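Local coordinates for uncharacterized protein MJ0690 (Methanocaldococcus jannaschii, PDB 3K32) that is of uncharacterised function but is predicted to be a subunit of a tRNA methyltransferase, at residues Arg67-Lys72 with Ile87-Lys92. Sequence-based numbering, arbitrary orientation.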
loop_
_atom_site.group_PDB
_atom_site.type_symbol
_atom_site.label_atom_id
_atom_site.label_comp_id
_atom_site.label_asym_id
_atom_site.label_seq_id
_atom_site.Cartn_x
_atom_site.Cartn_y
_atom_site.Cartn_z
ATOM N N ARG B 67 -16.436 8.067 25.194
ATOM C CA ARG B 67 -15.661 9.301 25.291
ATOM C C ARG B 67 -14.358 9.149 26.091
ATOM O O ARG B 67 -13.479 9.999 26.031
ATOM C CB ARG B 67 -16.526 10.391 25.916
ATOM C CG ARG B 67 -15.775 11.656 26.281
ATOM C CD ARG B 67 -16.580 12.570 27.193
ATOM N NE ARG B 67 -15.824 13.785 27.462
ATOM C CZ ARG B 67 -16.195 15.011 27.101
ATOM N NH1 ARG B 67 -17.344 15.209 26.470
ATOM N NH2 ARG B 67 -15.410 16.044 27.385
ATOM N N LYS B 68 -14.237 8.056 26.831
ATOM C CA LYS B 68 -13.063 7.825 27.662
ATOM C C LYS B 68 -11.833 7.553 26.804
ATOM O O LYS B 68 -10.692 7.753 27.250
ATOM C CB LYS B 68 -13.309 6.638 28.595
ATOM C CG LYS B 68 -13.546 5.326 27.851
ATOM C CD LYS B 68 -12.633 4.214 28.349
ATOM C CE LYS B 68 -13.424 2.959 28.701
ATOM N NZ LYS B 68 -14.420 3.210 29.790
ATOM N N ILE B 69 -12.066 7.079 25.580
ATOM C CA ILE B 69 -10.966 6.814 24.671
ATOM C C ILE B 69 -10.230 8.110 24.386
ATOM O O ILE B 69 -8.999 8.149 24.444
ATOM C CB ILE B 69 -11.443 6.173 23.354
ATOM C CG1 ILE B 69 -12.025 4.784 23.620
ATOM C CG2 ILE B 69 -10.280 6.057 22.386
ATOM C CD1 ILE B 69 -12.970 4.342 22.582
ATOM N N VAL B 70 -10.980 9.178 24.108
ATOM C CA VAL B 70 -10.358 10.480 23.851
ATOM C C VAL B 70 -9.912 11.181 25.124
ATOM O O VAL B 70 -8.921 11.914 25.115
ATOM C CB VAL B 70 -11.248 11.427 22.997
ATOM C CG1 VAL B 70 -11.142 11.051 21.528
ATOM C CG2 VAL B 70 -12.722 11.431 23.488
ATOM N N GLU B 71 -10.621 10.943 26.223
ATOM C CA GLU B 71 -10.203 11.494 27.510
ATOM C C GLU B 71 -8.763 11.078 27.784
ATOM O O GLU B 71 -7.933 11.883 28.220
ATOM C CB GLU B 71 -11.136 11.044 28.636
ATOM C CG GLU B 71 -12.513 11.695 28.590
ATOM C CD GLU B 71 -12.468 13.202 28.838
ATOM O OE1 GLU B 71 -11.423 13.702 29.315
ATOM O OE2 GLU B 71 -13.482 13.889 28.568
ATOM N N LYS B 72 -8.463 9.820 27.488
ATOM C CA LYS B 72 -7.124 9.289 27.704
ATOM C C LYS B 72 -6.123 9.834 26.668
ATOM O O LYS B 72 -4.956 10.100 26.994
ATOM C CB LYS B 72 -7.148 7.761 27.710
ATOM C CG LYS B 72 -5.781 7.158 27.786
ATOM C CD LYS B 72 -5.834 5.696 28.144
ATOM C CE LYS B 72 -4.445 5.197 28.530
ATOM N NZ LYS B 72 -3.819 6.028 29.605
ATOM N N ILE B 87 -2.414 9.484 19.153
ATOM C CA ILE B 87 -3.096 9.062 17.951
ATOM C C ILE B 87 -2.990 7.554 17.791
ATOM O O ILE B 87 -3.986 6.891 17.501
ATOM C CB ILE B 87 -2.553 9.770 16.702
ATOM C CG1 ILE B 87 -2.731 11.283 16.839
ATOM C CG2 ILE B 87 -3.274 9.276 15.450
ATOM C CD1 ILE B 87 -4.178 11.714 16.960
ATOM N N GLN B 88 -1.788 7.011 17.984
ATOM C CA GLN B 88 -1.610 5.560 17.938
ATOM C C GLN B 88 -2.651 4.891 18.835
ATOM O O GLN B 88 -3.427 4.036 18.375
ATOM C CB GLN B 88 -0.204 5.142 18.395
ATOM C CG GLN B 88 0.790 4.937 17.279
ATOM C CD GLN B 88 0.306 3.945 16.226
ATOM O OE1 GLN B 88 -0.213 4.344 15.189
ATOM N NE2 GLN B 88 0.469 2.651 16.493
ATOM N N TYR B 89 -2.662 5.291 20.110
ATOM C CA TYR B 89 -3.516 4.643 21.088
ATOM C C TYR B 89 -4.987 4.642 20.664
ATOM O O TYR B 89 -5.659 3.622 20.785
ATOM C CB TYR B 89 -3.363 5.245 22.503
ATOM C CG TYR B 89 -4.562 4.926 23.356
ATOM C CD1 TYR B 89 -4.716 3.667 23.937
ATOM C CD2 TYR B 89 -5.582 5.855 23.531
ATOM C CE1 TYR B 89 -5.852 3.348 24.684
ATOM C CE2 TYR B 89 -6.718 5.548 24.275
ATOM C CZ TYR B 89 -6.848 4.304 24.846
ATOM O OH TYR B 89 -7.978 4.021 25.583
ATOM N N VAL B 90 -5.484 5.781 20.184
ATOM C CA VAL B 90 -6.887 5.889 19.785
ATOM C C VAL B 90 -7.174 4.973 18.592
ATOM O O VAL B 90 -8.077 4.137 18.642
ATOM C CB VAL B 90 -7.279 7.335 19.402
ATOM C CG1 VAL B 90 -8.728 7.393 18.919
ATOM C CG2 VAL B 90 -7.049 8.289 20.562
ATOM N N HIS B 91 -6.391 5.122 17.528
ATOM C CA HIS B 91 -6.622 4.361 16.294
ATOM C C HIS B 91 -6.571 2.838 16.520
ATOM O O HIS B 91 -7.422 2.091 16.023
ATOM C CB HIS B 91 -5.634 4.795 15.203
ATOM C CG HIS B 91 -5.934 4.216 13.858
ATOM N ND1 HIS B 91 -6.921 4.717 13.034
ATOM C CD2 HIS B 91 -5.391 3.172 13.195
ATOM C CE1 HIS B 91 -6.962 4.015 11.920
ATOM N NE2 HIS B 91 -6.046 3.064 11.991
ATOM N N LYS B 92 -5.573 2.391 17.280
ATOM C CA LYS B 92 -5.499 1.002 17.703
ATOM C C LYS B 92 -6.755 0.566 18.454
ATOM O O LYS B 92 -7.259 -0.538 18.264
ATOM C CB LYS B 92 -4.286 0.785 18.595
ATOM C CG LYS B 92 -2.976 0.745 17.847
ATOM C CD LYS B 92 -1.846 0.396 18.797
ATOM C CE LYS B 92 -0.523 0.294 18.066
ATOM N NZ LYS B 92 0.622 0.340 19.016
#
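Over one face of the Tyr89 ring runs the aliphatic chain of Lys72, the two side chains crossing at about a right angle, while the backbone O of Ile69 meets the ring edge in its plane, 3.5 Å from CE2. Lys72 CD comes closest, 3.7 Å from Tyr89 CZ, and makes an off-centre CH-pi contact. With CG anti to the backbone N (chi1 174°), the lysine reaches out across the ring before bending at its last torsion; its NZ stays 6.0 Å from the Tyr89 centroid, at most a weak cation-pi attraction. The segments lie on successive helices 68-80 and 84-98, their short axes antiparallel at 165°; the helices follow strand 59-64 at one border of the parallel 3-2-1-4-5 sheet, an order consistent with the HUP-type alpha/beta fold. Deeper between them, Ile69 CG2 packs 4.0 Å from Val90 CG1 and also touches Tyr89 CE2. A serine in place of Tyr89 would probably leave the Lys72 methylenes without their aromatic platform and open a gap beside Ile69. Facing helix 169-180 instead, Arg67 NE forms a salt bridge with Glu71 OE2 at 2.6 Å, in the guanidinium plane and through the anti lone pair; Glu179 and Arg180 add second charge partners.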